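Local coordinates for amine oxidase (Emericella nidulans, PDB 3PGB), which probably oxidises primary amines to aldehydes with oxygen as co-substrate, using one copper ion and a topaquinone cofactor in each subunit, at residues N242-E247 and N305-W310; Q58-P63 and Y346-D351; I224-Q229 and Q665-P670. All coordinates share one frame; numbering follows the deposited sequence.

In the fold
From the N terminus, 58-63 comes first and meets 346-351, 283 residues later; interaction 2 thus closes a loop that holds all of interaction 1. Next, 224-229 lies inside that loop, but its partner 665-670 lies beyond it, so interactions 2 and 3 cross along the chain. Interaction 1, 242-247 with 305-310, closes the shortest loop and is nested inside both others. Interactions 1 and 3 hold loops at the two ends of strand 235-242 of a small antiparallel sheet, their centres 31 Å apart; interaction 3 joins that sheet's region to the catalytic region. Interaction 2 fastens the N-terminal segment to the start of the catalytic region, 48 Å and 44 Å from the others, centre to centre.

Interaction 1 of 3, residues N242-E247 and N305-W310; sequences NMADDE and NVDGAW
D307 and D245 meet at a carboxylate: OD2 of D307 accepts the backbone N-H of D245, with 3.1 Å between D245 N and D307 OD2 and a nearly straight N-H...O angle of 176°. The amide arrives on the anti side of the carboxylate and out of its plane. The D307 carboxylate is placed here by its first torsion, which turns CG away from the backbone N (chi1 -158°) and sends the group over to the other loop. An aspartate suits the position because its short arm carries two acceptors: OD1 accepts a hydrogen bond from the hydroxyl of S250, while OD2 is also bonded to NE2 of H312.

The second hydrogen bond between the segments comes from N242, whose buried side chain suits the place because its amide offers a donor to a backbone carbonyl: N242 ND2 lies 2.8 Å from N305 O. The oxygen lies close to the amide plane of N242, yet the nitrogen stands above the plane of the N305 carbonyl. CG1 of V306 borders the same ND2 at 3.9 Å. W310 NE1 bonds back to V306 O, in the ring plane, closing the chain around D307-A309.

The loop after strand 235-242 is thereby tied to the long connection that leads from helix 287-294 toward the catalytic domain. One feature opposes the fit: OD2 of D245 comes within 3.4 Å of OD2 of D307, two acceptors with carboxylate planes 56° apart. The bonds at D307 would probably keep that group ionised, and its negative charge might raise the proton affinity of D245 in particular.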
ATOM      1  N   ASN A 242      -5.926 -31.056 -19.453  1.00 22.81           N
ATOM      2  CA  ASN A 242      -7.364 -31.306 -19.614  1.00 23.32           C
ATOM      3  C   ASN A 242      -8.067 -30.055 -20.131  1.00 23.87           C
ATOM      4  O   ASN A 242      -7.685 -28.939 -19.801  1.00 23.78           O
ATOM      5  CB  ASN A 242      -8.017 -31.757 -18.294  1.00 23.17           C
ATOM      6  CG  ASN A 242      -8.504 -33.202 -18.334  1.00 22.64           C
ATOM      7  OD1 ASN A 242      -8.826 -33.735 -19.400  1.00 22.11           O
ATOM      8  ND2 ASN A 242      -8.577 -33.834 -17.162  1.00 20.50           N
ATOM      9  N   MET A 243      -9.096 -30.254 -20.942  1.00 24.81           N
ATOM     10  CA  MET A 243      -9.861 -29.147 -21.491  1.00 25.72           C
ATOM     11  C   MET A 243     -10.941 -28.709 -20.507  1.00 26.13           C
ATOM     12  O   MET A 243     -11.486 -29.527 -19.758  1.00 26.05           O
ATOM     13  CB  MET A 243     -10.472 -29.527 -22.848  1.00 25.93           C
ATOM     14  CG  MET A 243      -9.460 -29.493 -23.993  1.00 27.17           C
ATOM     15  SD  MET A 243     -10.155 -29.763 -25.636  1.00 29.78           S
ATOM     16  CE  MET A 243     -11.125 -28.264 -25.862  1.00 30.37           C
ATOM     17  N   ALA A 244     -11.232 -27.412 -20.510  1.00 26.86           N
ATOM     18  CA  ALA A 244     -12.284 -26.847 -19.671  1.00 27.60           C
ATOM     19  C   ALA A 244     -13.628 -27.120 -20.309  1.00 28.30           C
ATOM     20  O   ALA A 244     -13.710 -27.363 -21.514  1.00 28.53           O
ATOM     21  CB  ALA A 244     -12.087 -25.345 -19.498  1.00 27.56           C
ATOM     22  N   ASP A 245     -14.682 -27.069 -19.499  1.00 29.24           N
ATOM     23  CA  ASP A 245     -16.049 -27.206 -20.001  1.00 29.89           C
ATOM     24  C   ASP A 245     -16.375 -26.028 -20.918  1.00 30.46           C
ATOM     25  O   ASP A 245     -15.711 -24.987 -20.870  1.00 30.44           O
ATOM     26  CB  ASP A 245     -17.053 -27.267 -18.843  1.00 30.05           C
ATOM     27  CG  ASP A 245     -16.808 -28.449 -17.900  1.00 30.23           C
ATOM     28  OD1 ASP A 245     -16.272 -29.486 -18.351  1.00 29.10           O
ATOM     29  OD2 ASP A 245     -17.162 -28.334 -16.702  1.00 30.73           O
ATOM     30  N   ASP A 246     -17.394 -26.197 -21.754  1.00 31.21           N
ATOM     31  CA  ASP A 246     -17.777 -25.164 -22.719  1.00 31.71           C
ATOM     32  C   ASP A 246     -18.133 -23.858 -22.011  1.00 31.53           C
ATOM     33  O   ASP A 246     -18.901 -23.857 -21.051  1.00 31.60           O
ATOM     34  CB  ASP A 246     -18.971 -25.635 -23.561  1.00 32.17           C
ATOM     35  CG  ASP A 246     -18.655 -26.870 -24.404  1.00 33.49           C
ATOM     36  OD1 ASP A 246     -17.468 -27.074 -24.758  1.00 34.81           O
ATOM     37  OD2 ASP A 246     -19.603 -27.632 -24.713  1.00 34.90           O
ATOM     38  N   GLU A 247     -17.569 -22.753 -22.489  1.00 31.34           N
ATOM     39  CA  GLU A 247     -17.830 -21.423 -21.917  1.00 31.34           C
ATOM     40  C   GLU A 247     -17.251 -21.227 -20.499  1.00 30.36           C
ATOM     41  O   GLU A 247     -17.796 -20.468 -19.689  1.00 30.34           O
ATOM     42  CB  GLU A 247     -19.337 -21.055 -21.986  1.00 31.76           C
ATOM     43  CG  GLU A 247     -19.836 -20.771 -23.420  1.00 33.69           C
ATOM     44  CD  GLU A 247     -21.057 -19.850 -23.470  1.00 36.67           C
ATOM     45  OE1 GLU A 247     -20.892 -18.643 -23.800  1.00 37.97           O
ATOM     46  OE2 GLU A 247     -22.180 -20.331 -23.178  1.00 38.48           O
ATOM     47  N   ASN A 305      -6.441 -33.661 -13.175  1.00 20.84           N
ATOM     48  CA  ASN A 305      -7.258 -32.556 -12.716  1.00 20.52           C
ATOM     49  C   ASN A 305      -8.405 -32.416 -13.703  1.00 20.20           C
ATOM     50  O   ASN A 305      -8.168 -32.207 -14.884  1.00 20.10           O
ATOM     51  CB  ASN A 305      -6.441 -31.264 -12.670  1.00 20.38           C
ATOM     52  CG  ASN A 305      -5.338 -31.306 -11.630  1.00 20.42           C
ATOM     53  OD1 ASN A 305      -5.602 -31.265 -10.426  1.00 20.50           O
ATOM     54  ND2 ASN A 305      -4.094 -31.373 -12.086  1.00 19.54           N
ATOM     55  N   VAL A 306      -9.640 -32.548 -13.231  1.00 20.07           N
ATOM     56  CA  VAL A 306     -10.807 -32.381 -14.094  1.00 19.98           C
ATOM     57  C   VAL A 306     -11.593 -31.134 -13.698  1.00 19.92           C
ATOM     58  O   VAL A 306     -11.708 -30.800 -12.513  1.00 19.74           O
ATOM     59  CB  VAL A 306     -11.718 -33.628 -14.081  1.00 19.95           C
ATOM     60  CG1 VAL A 306     -10.881 -34.887 -14.253  1.00 19.91           C
ATOM     61  CG2 VAL A 306     -12.527 -33.699 -12.805  1.00 20.66           C
ATOM     62  N   ASP A 307     -12.127 -30.450 -14.705  1.00 19.90           N
ATOM     63  CA  ASP A 307     -12.846 -29.203 -14.497  1.00 19.94           C
ATOM     64  C   ASP A 307     -14.107 -29.409 -13.666  1.00 19.89           C
ATOM     65  O   ASP A 307     -14.739 -30.465 -13.714  1.00 19.89           O
ATOM     66  CB  ASP A 307     -13.207 -28.548 -15.842  1.00 20.04           C
ATOM     67  CG  ASP A 307     -13.455 -27.044 -15.718  1.00 20.32           C
ATOM     68  OD1 ASP A 307     -12.804 -26.401 -14.871  1.00 20.31           O
ATOM     69  OD2 ASP A 307     -14.287 -26.496 -16.477  1.00 20.68           O
ATOM     70  N   GLY A 308     -14.454 -28.378 -12.905  1.00 20.00           N
ATOM     71  CA  GLY A 308     -15.619 -28.392 -12.028  1.00 19.94           C
ATOM     72  C   GLY A 308     -15.803 -27.023 -11.409  1.00 20.02           C
ATOM     73  O   GLY A 308     -14.974 -26.126 -11.612  1.00 20.39           O
ATOM     74  N   ALA A 309     -16.883 -26.856 -10.651  1.00 19.83           N
ATOM     75  CA  ALA A 309     -17.222 -25.564 -10.027  1.00 19.63           C
ATOM     76  C   ALA A 309     -16.028 -24.896  -9.332  1.00 19.32           C
ATOM     77  O   ALA A 309     -15.887 -23.670  -9.373  1.00 19.25           O
ATOM     78  CB  ALA A 309     -18.372 -25.741  -9.036  1.00 19.57           C
ATOM     79  N   TRP A 310     -15.185 -25.716  -8.704  1.00 19.03           N
ATOM     80  CA  TRP A 310     -13.968 -25.259  -8.022  1.00 18.63           C
ATOM     81  C   TRP A 310     -13.069 -24.376  -8.891  1.00 18.31           C
ATOM     82  O   TRP A 310     -12.400 -23.483  -8.372  1.00 18.11           O
ATOM     83  CB  TRP A 310     -13.160 -26.462  -7.514  1.00 18.53           C
ATOM     84  CG  TRP A 310     -12.534 -27.304  -8.607  1.00 18.59           C
ATOM     85  CD1 TRP A 310     -13.105 -28.355  -9.266  1.00 18.98           C
ATOM     86  CD2 TRP A 310     -11.214 -27.160  -9.156  1.00 18.81           C
ATOM     87  NE1 TRP A 310     -12.223 -28.880 -10.188  1.00 18.58           N
ATOM     88  CE2 TRP A 310     -11.057 -28.164 -10.140  1.00 18.66           C
ATOM     89  CE3 TRP A 310     -10.150 -26.288  -8.905  1.00 18.49           C
ATOM     90  CZ2 TRP A 310      -9.884 -28.311 -10.874  1.00 18.57           C
ATOM     91  CZ3 TRP A 310      -8.981 -26.439  -9.638  1.00 18.42           C
ATOM     92  CH2 TRP A 310      -8.860 -27.443 -10.610  1.00 18.55           C
TER

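Interaction 2 of 3, residues Q58-P63 and Y346-D351; sequences QEIKAP and YVTWMD
The segment 60-63 runs at 107° to 346-348, so the two chains pass nearly crosswise, with the CA atoms of A62 and Y346 nearest at 6.2 Å. The segments meet beside a beta sheet: strand 58-59 pairs in parallel with strand 339-341, which in turn pairs antiparallel with 346-349. Strand 339-341 therefore lies between the two partners, and beyond strand 58-59 the N-terminal segment passes over the side chains of Y346 and T348.

Y346 carries the contact. Its CG stands anti to the backbone N (chi1 173°), bringing the ring over to the N-terminal segment. The methyl of A62 lies over one ring face in a CH-pi contact, CB being 3.8 Å from the ring centroid and 30° off its normal. A small residue suits this place because the backbone can then come close to the ring; the A62 backbone N is hydrogen-bonded to D341 OD2. P63 crosses the tyrosine at about a right angle, its flat-sided ring placing CD 3.8 Å from Y346 CZ. Y355 of the next strand also meets the Y346 ring, the planes inclined.

The branched, flexible I60 can send one methyl to two partners. At the ring edge, its CD1 lies 3.7 Å from Y346 CE2. The same methyl meets T348 tip to tip, with I60 CD1 3.6 Å from T348 CG2.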
ATOM      1  N   GLN A  58     -15.382  18.701 -19.365  1.00 20.50           N
ATOM      2  CA  GLN A  58     -15.292  19.865 -20.242  1.00 20.03           C
ATOM      3  C   GLN A  58     -14.614  19.480 -21.555  1.00 20.01           C
ATOM      4  O   GLN A  58     -13.719  18.630 -21.571  1.00 19.74           O
ATOM      5  CB  GLN A  58     -14.535  21.013 -19.560  1.00 19.63           C
ATOM      6  CG  GLN A  58     -15.278  21.599 -18.367  1.00 19.18           C
ATOM      7  CD  GLN A  58     -14.592  22.809 -17.737  1.00 18.54           C
ATOM      8  OE1 GLN A  58     -13.426  23.098 -18.007  1.00 18.59           O
ATOM      9  NE2 GLN A  58     -15.323  23.515 -16.890  1.00 16.78           N
ATOM     10  N   GLU A  59     -15.083  20.074 -22.653  1.00 20.15           N
ATOM     11  CA  GLU A  59     -14.431  19.944 -23.957  1.00 20.31           C
ATOM     12  C   GLU A  59     -13.403  21.041 -24.111  1.00 20.24           C
ATOM     13  O   GLU A  59     -13.765  22.206 -24.206  1.00 20.09           O
ATOM     14  CB  GLU A  59     -15.424  20.100 -25.101  1.00 20.33           C
ATOM     15  CG  GLU A  59     -16.339  18.933 -25.345  1.00 21.26           C
ATOM     16  CD  GLU A  59     -17.267  19.203 -26.520  1.00 22.57           C
ATOM     17  OE1 GLU A  59     -18.505  19.231 -26.317  1.00 22.32           O
ATOM     18  OE2 GLU A  59     -16.746  19.428 -27.638  1.00 23.18           O
ATOM     19  N   ILE A  60     -12.129  20.668 -24.143  1.00 20.43           N
ATOM     20  CA  ILE A  60     -11.063  21.616 -24.424  1.00 20.59           C
ATOM     21  C   ILE A  60     -10.264  21.173 -25.645  1.00 20.91           C
ATOM     22  O   ILE A  60     -10.442  20.061 -26.153  1.00 20.63           O
ATOM     23  CB  ILE A  60     -10.124  21.795 -23.213  1.00 20.66           C
ATOM     24  CG1 ILE A  60      -9.498  20.460 -22.797  1.00 20.76           C
ATOM     25  CG2 ILE A  60     -10.882  22.408 -22.041  1.00 20.24           C
ATOM     26  CD1 ILE A  60      -8.223  20.631 -22.002  1.00 20.59           C
ATOM     27  N   LYS A  61      -9.391  22.058 -26.120  1.00 21.36           N
ATOM     28  CA  LYS A  61      -8.457  21.709 -27.182  1.00 21.81           C
ATOM     29  C   LYS A  61      -7.024  21.767 -26.665  1.00 21.50           C
ATOM     30  O   LYS A  61      -6.573  22.804 -26.165  1.00 21.62           O
ATOM     31  CB  LYS A  61      -8.670  22.595 -28.413  1.00 22.09           C
ATOM     32  CG  LYS A  61      -9.848  22.098 -29.270  1.00 24.15           C
ATOM     33  CD  LYS A  61     -10.054  22.894 -30.558  1.00 26.58           C
ATOM     34  CE  LYS A  61     -11.279  22.375 -31.324  1.00 27.39           C
ATOM     35  NZ  LYS A  61     -11.453  23.021 -32.664  1.00 27.90           N
ATOM     36  N   ALA A  62      -6.321  20.640 -26.773  1.00 21.20           N
ATOM     37  CA  ALA A  62      -4.933  20.541 -26.321  1.00 20.97           C
ATOM     38  C   ALA A  62      -4.092  21.608 -27.011  1.00 20.78           C
ATOM     39  O   ALA A  62      -4.344  21.926 -28.175  1.00 20.85           O
ATOM     40  CB  ALA A  62      -4.373  19.158 -26.617  1.00 20.91           C
ATOM     41  N   PRO A  63      -3.099  22.175 -26.298  1.00 20.47           N
ATOM     42  CA  PRO A  63      -2.258  23.230 -26.889  1.00 20.25           C
ATOM     43  C   PRO A  63      -1.415  22.768 -28.080  1.00 19.90           C
ATOM     44  O   PRO A  63      -1.045  23.586 -28.922  1.00 20.20           O
ATOM     45  CB  PRO A  63      -1.354  23.662 -25.723  1.00 20.07           C
ATOM     46  CG  PRO A  63      -1.387  22.542 -24.773  1.00 20.28           C
ATOM     47  CD  PRO A  63      -2.733  21.907 -24.897  1.00 20.31           C
ATOM     48  N   TYR A 346      -6.233  14.067 -24.756  1.00 15.47           N
ATOM     49  CA  TYR A 346      -5.520  14.931 -23.833  1.00 14.72           C
ATOM     50  C   TYR A 346      -6.434  15.191 -22.647  1.00 14.31           C
ATOM     51  O   TYR A 346      -7.634  15.359 -22.825  1.00 14.17           O
ATOM     52  CB  TYR A 346      -5.158  16.233 -24.556  1.00 14.60           C
ATOM     53  CG  TYR A 346      -4.562  17.321 -23.702  1.00 13.77           C
ATOM     54  CD1 TYR A 346      -3.262  17.223 -23.231  1.00 13.69           C
ATOM     55  CD2 TYR A 346      -5.292  18.469 -23.388  1.00 14.02           C
ATOM     56  CE1 TYR A 346      -2.699  18.231 -22.452  1.00 14.20           C
ATOM     57  CE2 TYR A 346      -4.739  19.487 -22.614  1.00 13.67           C
ATOM     58  CZ  TYR A 346      -3.442  19.356 -22.149  1.00 13.95           C
ATOM     59  OH  TYR A 346      -2.878  20.349 -21.385  1.00 15.13           O
ATOM     60  N   VAL A 347      -5.862  15.222 -21.447  1.00 13.84           N
ATOM     61  CA  VAL A 347      -6.632  15.316 -20.216  1.00 13.43           C
ATOM     62  C   VAL A 347      -6.051  16.398 -19.322  1.00 13.36           C
ATOM     63  O   VAL A 347      -4.832  16.511 -19.207  1.00 13.25           O
ATOM     64  CB  VAL A 347      -6.580  13.979 -19.451  1.00 13.41           C
ATOM     65  CG1 VAL A 347      -7.320  14.077 -18.111  1.00 13.27           C
ATOM     66  CG2 VAL A 347      -7.145  12.854 -20.312  1.00 13.39           C
ATOM     67  N   THR A 348      -6.918  17.191 -18.692  1.00 13.15           N
ATOM     68  CA  THR A 348      -6.492  18.049 -17.584  1.00 13.09           C
ATOM     69  C   THR A 348      -7.391  17.825 -16.375  1.00 13.07           C
ATOM     70  O   THR A 348      -8.607  17.718 -16.506  1.00 12.88           O
ATOM     71  CB  THR A 348      -6.459  19.567 -17.944  1.00 13.06           C
ATOM     72  OG1 THR A 348      -7.769  20.138 -17.837  1.00 13.03           O
ATOM     73  CG2 THR A 348      -5.904  19.796 -19.350  1.00 12.65           C
ATOM     74  N   TRP A 349      -6.771  17.737 -15.201  1.00 13.04           N
ATOM     75  CA  TRP A 349      -7.482  17.613 -13.936  1.00 12.87           C
ATOM     76  C   TRP A 349      -6.800  18.514 -12.908  1.00 12.84           C
ATOM     77  O   TRP A 349      -5.644  18.298 -12.554  1.00 12.26           O
ATOM     78  CB  TRP A 349      -7.501  16.151 -13.463  1.00 12.88           C
ATOM     79  CG  TRP A 349      -8.025  15.957 -12.052  1.00 12.60           C
ATOM     80  CD1 TRP A 349      -9.327  15.932 -11.660  1.00 12.66           C
ATOM     81  CD2 TRP A 349      -7.246  15.763 -10.864  1.00 12.45           C
ATOM     82  NE1 TRP A 349      -9.412  15.735 -10.300  1.00 12.76           N
ATOM     83  CE2 TRP A 349      -8.146  15.627  -9.790  1.00 12.24           C
ATOM     84  CE3 TRP A 349      -5.872  15.689 -10.606  1.00 12.52           C
ATOM     85  CZ2 TRP A 349      -7.721  15.427  -8.479  1.00 12.91           C
ATOM     86  CZ3 TRP A 349      -5.451  15.490  -9.301  1.00 12.77           C
ATOM     87  CH2 TRP A 349      -6.373  15.358  -8.253  1.00 12.79           C
ATOM     88  N   MET A 350      -7.520  19.537 -12.454  1.00 13.31           N
ATOM     89  CA  MET A 350      -7.015  20.458 -11.441  1.00 13.39           C
ATOM     90  C   MET A 350      -5.677  21.040 -11.922  1.00 13.17           C
ATOM     91  O   MET A 350      -5.637  21.699 -12.960  1.00 13.38           O
ATOM     92  CB  MET A 350      -6.900  19.729 -10.092  1.00 13.67           C
ATOM     93  CG  MET A 350      -8.191  19.052  -9.652  1.00 14.04           C
ATOM     94  SD  MET A 350      -9.430  20.249  -9.129  1.00 15.90           S
ATOM     95  CE  MET A 350     -10.940  19.325  -9.426  1.00 16.02           C
ATOM     96  N   ASP A 351      -4.590  20.771 -11.201  1.00 12.90           N
ATOM     97  CA  ASP A 351      -3.262  21.268 -11.567  1.00 12.69           C
ATOM     98  C   ASP A 351      -2.482  20.356 -12.517  1.00 12.27           C
ATOM     99  O   ASP A 351      -1.363  20.700 -12.898  1.00 12.20           O
ATOM    100  CB  ASP A 351      -2.428  21.474 -10.303  1.00 13.01           C
ATOM    101  CG  ASP A 351      -2.961  22.581  -9.420  1.00 13.21           C
ATOM    102  OD1 ASP A 351      -2.409  22.772  -8.326  1.00 14.25           O
ATOM    103  OD2 ASP A 351      -3.917  23.269  -9.815  1.00 14.79           O
TER

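Interaction 3 of 3, residues I224-Q229 and Q665-P670; sequences IDPLWQ and QDIHNP
Q229 OE1 is gripped from two directions: the backbone N-H of I667 donates to it, I667 N to Q229 OE1 being 3.0 Å with an N-H...O angle of 162°, and R178 NH2 supplies a second hydrogen bond. At the other end of the same amide, Q229 NE2 donates to L227 O, 2.9 Å away, and also to S664 O. Four bonds thus fix the rotation of a buried glutamine, a residue that offers both a donor and an acceptor at the end of a flexible arm; beyond CG its chain is extended (chi2 159°).

I667 packs obliquely against this amide, its CG1 3.7 Å from Q229 OE1, while its CG2 lies 4.2 Å from CG of P226. The proline, preceded by a cis peptide bond, crosses the I667 side chain at about a right angle. The R178 guanidinium also bonds to Q665 O, which probably eases the closeness of that oxygen to Q229 OE1.

Residues 666-669 form a type I beta turn. A glutamine amide bonded to its I667 N-H joins the loop before strand 235-242 to the catalytic domain, with the P226 side chain about 11 Å from that of D403, the predicted proton acceptor.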
ATOM      1  N   ILE A 224       6.245 -24.456 -23.373  1.00 21.94           N
ATOM      2  CA  ILE A 224       7.126 -23.425 -22.834  1.00 21.75           C
ATOM      3  C   ILE A 224       7.214 -22.151 -23.666  1.00 21.76           C
ATOM      4  O   ILE A 224       7.022 -22.166 -24.882  1.00 21.85           O
ATOM      5  CB  ILE A 224       8.555 -23.980 -22.588  1.00 21.50           C
ATOM      6  CG1 ILE A 224       9.262 -24.322 -23.907  1.00 21.52           C
ATOM      7  CG2 ILE A 224       8.480 -25.190 -21.689  1.00 21.30           C
ATOM      8  CD1 ILE A 224      10.685 -24.821 -23.743  1.00 21.42           C
ATOM      9  N   ASP A 225       7.512 -21.057 -22.966  1.00 21.61           N
ATOM     10  CA  ASP A 225       7.802 -19.764 -23.558  1.00 21.57           C
ATOM     11  C   ASP A 225       8.829 -19.101 -22.634  1.00 21.47           C
ATOM     12  O   ASP A 225       8.559 -18.906 -21.449  1.00 21.31           O
ATOM     13  CB  ASP A 225       6.522 -18.921 -23.640  1.00 21.74           C
ATOM     14  CG  ASP A 225       6.724 -17.574 -24.355  1.00 22.01           C
ATOM     15  OD1 ASP A 225       7.870 -17.220 -24.702  1.00 21.74           O
ATOM     16  OD2 ASP A 225       5.715 -16.863 -24.562  1.00 22.08           O
ATOM     17  N   PRO A 226      10.026 -18.778 -23.155  1.00 21.44           N
ATOM     18  CA  PRO A 226      10.510 -19.014 -24.513  1.00 21.41           C
ATOM     19  C   PRO A 226      10.851 -20.478 -24.758  1.00 21.53           C
ATOM     20  O   PRO A 226      10.887 -21.275 -23.818  1.00 21.53           O
ATOM     21  CB  PRO A 226      11.772 -18.155 -24.579  1.00 21.25           C
ATOM     22  CG  PRO A 226      12.251 -18.101 -23.205  1.00 21.00           C
ATOM     23  CD  PRO A 226      11.050 -18.117 -22.326  1.00 21.27           C
ATOM     24  N   LEU A 227      11.079 -20.824 -26.019  1.00 21.61           N
ATOM     25  CA  LEU A 227      11.595 -22.138 -26.365  1.00 21.85           C
ATOM     26  C   LEU A 227      13.078 -22.195 -25.999  1.00 22.19           C
ATOM     27  O   LEU A 227      13.753 -21.162 -25.952  1.00 21.99           O
ATOM     28  CB  LEU A 227      11.408 -22.420 -27.859  1.00 21.87           C
ATOM     29  CG  LEU A 227       9.981 -22.394 -28.410  1.00 21.27           C
ATOM     30  CD1 LEU A 227       9.991 -22.647 -29.912  1.00 20.75           C
ATOM     31  CD2 LEU A 227       9.119 -23.412 -27.698  1.00 20.36           C
ATOM     32  N   TRP A 228      13.571 -23.399 -25.718  1.00 22.67           N
ATOM     33  CA  TRP A 228      14.977 -23.582 -25.350  1.00 23.05           C
ATOM     34  C   TRP A 228      15.858 -23.307 -26.554  1.00 23.35           C
ATOM     35  O   TRP A 228      15.589 -23.805 -27.648  1.00 23.54           O
ATOM     36  CB  TRP A 228      15.231 -24.999 -24.833  1.00 23.07           C
ATOM     37  CG  TRP A 228      14.860 -25.210 -23.389  1.00 23.21           C
ATOM     38  CD1 TRP A 228      14.091 -24.402 -22.608  1.00 22.91           C
ATOM     39  CD2 TRP A 228      15.211 -26.334 -22.576  1.00 23.28           C
ATOM     40  NE1 TRP A 228      13.959 -24.939 -21.357  1.00 22.81           N
ATOM     41  CE2 TRP A 228      14.634 -26.128 -21.309  1.00 22.98           C
ATOM     42  CE3 TRP A 228      15.960 -27.495 -22.797  1.00 22.81           C
ATOM     43  CZ2 TRP A 228      14.788 -27.031 -20.262  1.00 22.51           C
ATOM     44  CZ3 TRP A 228      16.110 -28.391 -21.759  1.00 22.70           C
ATOM     45  CH2 TRP A 228      15.527 -28.153 -20.505  1.00 22.80           C
ATOM     46  N   GLN A 229      16.908 -22.518 -26.336  1.00 23.73           N
ATOM     47  CA  GLN A 229      17.759 -22.019 -27.414  1.00 24.08           C
ATOM     48  C   GLN A 229      19.238 -22.219 -27.072  1.00 24.74           C
ATOM     49  O   GLN A 229      20.025 -21.276 -27.054  1.00 24.40           O
ATOM     50  CB  GLN A 229      17.447 -20.538 -27.682  1.00 23.87           C
ATOM     51  CG  GLN A 229      16.038 -20.290 -28.210  1.00 23.08           C
ATOM     52  CD  GLN A 229      15.560 -18.864 -27.990  1.00 22.35           C
ATOM     53  OE1 GLN A 229      16.253 -17.906 -28.325  1.00 21.45           O
ATOM     54  NE2 GLN A 229      14.361 -18.721 -27.431  1.00 21.80           N
ATOM     55  N   GLN A 665      12.603 -14.434 -28.995  1.00 14.84           N
ATOM     56  CA  GLN A 665      12.940 -15.183 -30.202  1.00 14.88           C
ATOM     57  C   GLN A 665      14.432 -15.476 -30.293  1.00 15.06           C
ATOM     58  O   GLN A 665      14.837 -16.403 -30.991  1.00 14.75           O
ATOM     59  CB  GLN A 665      12.467 -14.433 -31.455  1.00 14.78           C
ATOM     60  CG  GLN A 665      10.970 -14.147 -31.478  1.00 14.19           C
ATOM     61  CD  GLN A 665      10.130 -15.395 -31.297  1.00 13.89           C
ATOM     62  OE1 GLN A 665       9.843 -16.110 -32.262  1.00 13.55           O
ATOM     63  NE2 GLN A 665       9.726 -15.666 -30.050  1.00 12.78           N
ATOM     64  N   ASP A 666      15.240 -14.693 -29.581  1.00 15.34           N
ATOM     65  CA  ASP A 666      16.691 -14.853 -29.604  1.00 15.54           C
ATOM     66  C   ASP A 666      17.288 -14.394 -28.263  1.00 15.87           C
ATOM     67  O   ASP A 666      17.896 -13.326 -28.153  1.00 15.44           O
ATOM     68  CB  ASP A 666      17.268 -14.065 -30.785  1.00 15.72           C
ATOM     69  CG  ASP A 666      18.660 -14.517 -31.176  1.00 15.45           C
ATOM     70  OD1 ASP A 666      19.365 -15.110 -30.336  1.00 15.43           O
ATOM     71  OD2 ASP A 666      19.049 -14.266 -32.337  1.00 15.46           O
ATOM     72  N   ILE A 667      17.114 -15.230 -27.245  1.00 16.24           N
ATOM     73  CA  ILE A 667      17.470 -14.852 -25.880  1.00 16.78           C
ATOM     74  C   ILE A 667      18.976 -14.655 -25.678  1.00 17.22           C
ATOM     75  O   ILE A 667      19.390 -13.968 -24.746  1.00 17.16           O
ATOM     76  CB  ILE A 667      16.902 -15.852 -24.838  1.00 16.77           C
ATOM     77  CG1 ILE A 667      17.601 -17.211 -24.915  1.00 16.53           C
ATOM     78  CG2 ILE A 667      15.390 -16.013 -25.026  1.00 16.62           C
ATOM     79  CD1 ILE A 667      16.897 -18.304 -24.110  1.00 16.21           C
ATOM     80  N   HIS A 668      19.785 -15.238 -26.558  1.00 17.80           N
ATOM     81  CA  HIS A 668      21.238 -15.035 -26.519  1.00 18.17           C
ATOM     82  C   HIS A 668      21.690 -13.773 -27.263  1.00 18.24           C
ATOM     83  O   HIS A 668      22.807 -13.305 -27.059  1.00 18.51           O
ATOM     84  CB  HIS A 668      21.961 -16.267 -27.065  1.00 18.22           C
ATOM     85  CG  HIS A 668      21.888 -17.453 -26.154  1.00 19.19           C
ATOM     86  ND1 HIS A 668      22.713 -17.602 -25.059  1.00 20.53           N
ATOM     87  CD2 HIS A 668      21.077 -18.539 -26.166  1.00 19.89           C
ATOM     88  CE1 HIS A 668      22.418 -18.734 -24.441  1.00 20.89           C
ATOM     89  NE2 HIS A 668      21.433 -19.324 -25.096  1.00 20.16           N
ATOM     90  N   ASN A 669      20.826 -13.236 -28.125  1.00 18.36           N
ATOM     91  CA  ASN A 669      21.087 -11.976 -28.818  1.00 18.35           C
ATOM     92  C   ASN A 669      19.762 -11.238 -29.105  1.00 18.26           C
ATOM     93  O   ASN A 669      19.303 -11.191 -30.246  1.00 18.27           O
ATOM     94  CB  ASN A 669      21.883 -12.242 -30.104  1.00 18.32           C
ATOM     95  CG  ASN A 669      22.298 -10.959 -30.829  1.00 18.72           C
ATOM     96  OD1 ASN A 669      22.522 -10.968 -32.043  1.00 19.63           O
ATOM     97  ND2 ASN A 669      22.397  -9.859 -30.095  1.00 17.66           N
ATOM     98  N   PRO A 670      19.133 -10.676 -28.056  1.00 18.00           N
ATOM     99  CA  PRO A 670      17.848  -9.993 -28.204  1.00 17.85           C
ATOM    100  C   PRO A 670      17.982  -8.607 -28.840  1.00 17.86           C
ATOM    101  O   PRO A 670      19.015  -7.959 -28.657  1.00 17.88           O
ATOM    102  CB  PRO A 670      17.368  -9.850 -26.757  1.00 17.83           C
ATOM    103  CG  PRO A 670      18.600  -9.810 -25.958  1.00 17.77           C
ATOM    104  CD  PRO A 670      19.569 -10.715 -26.647  1.00 17.88           C
TER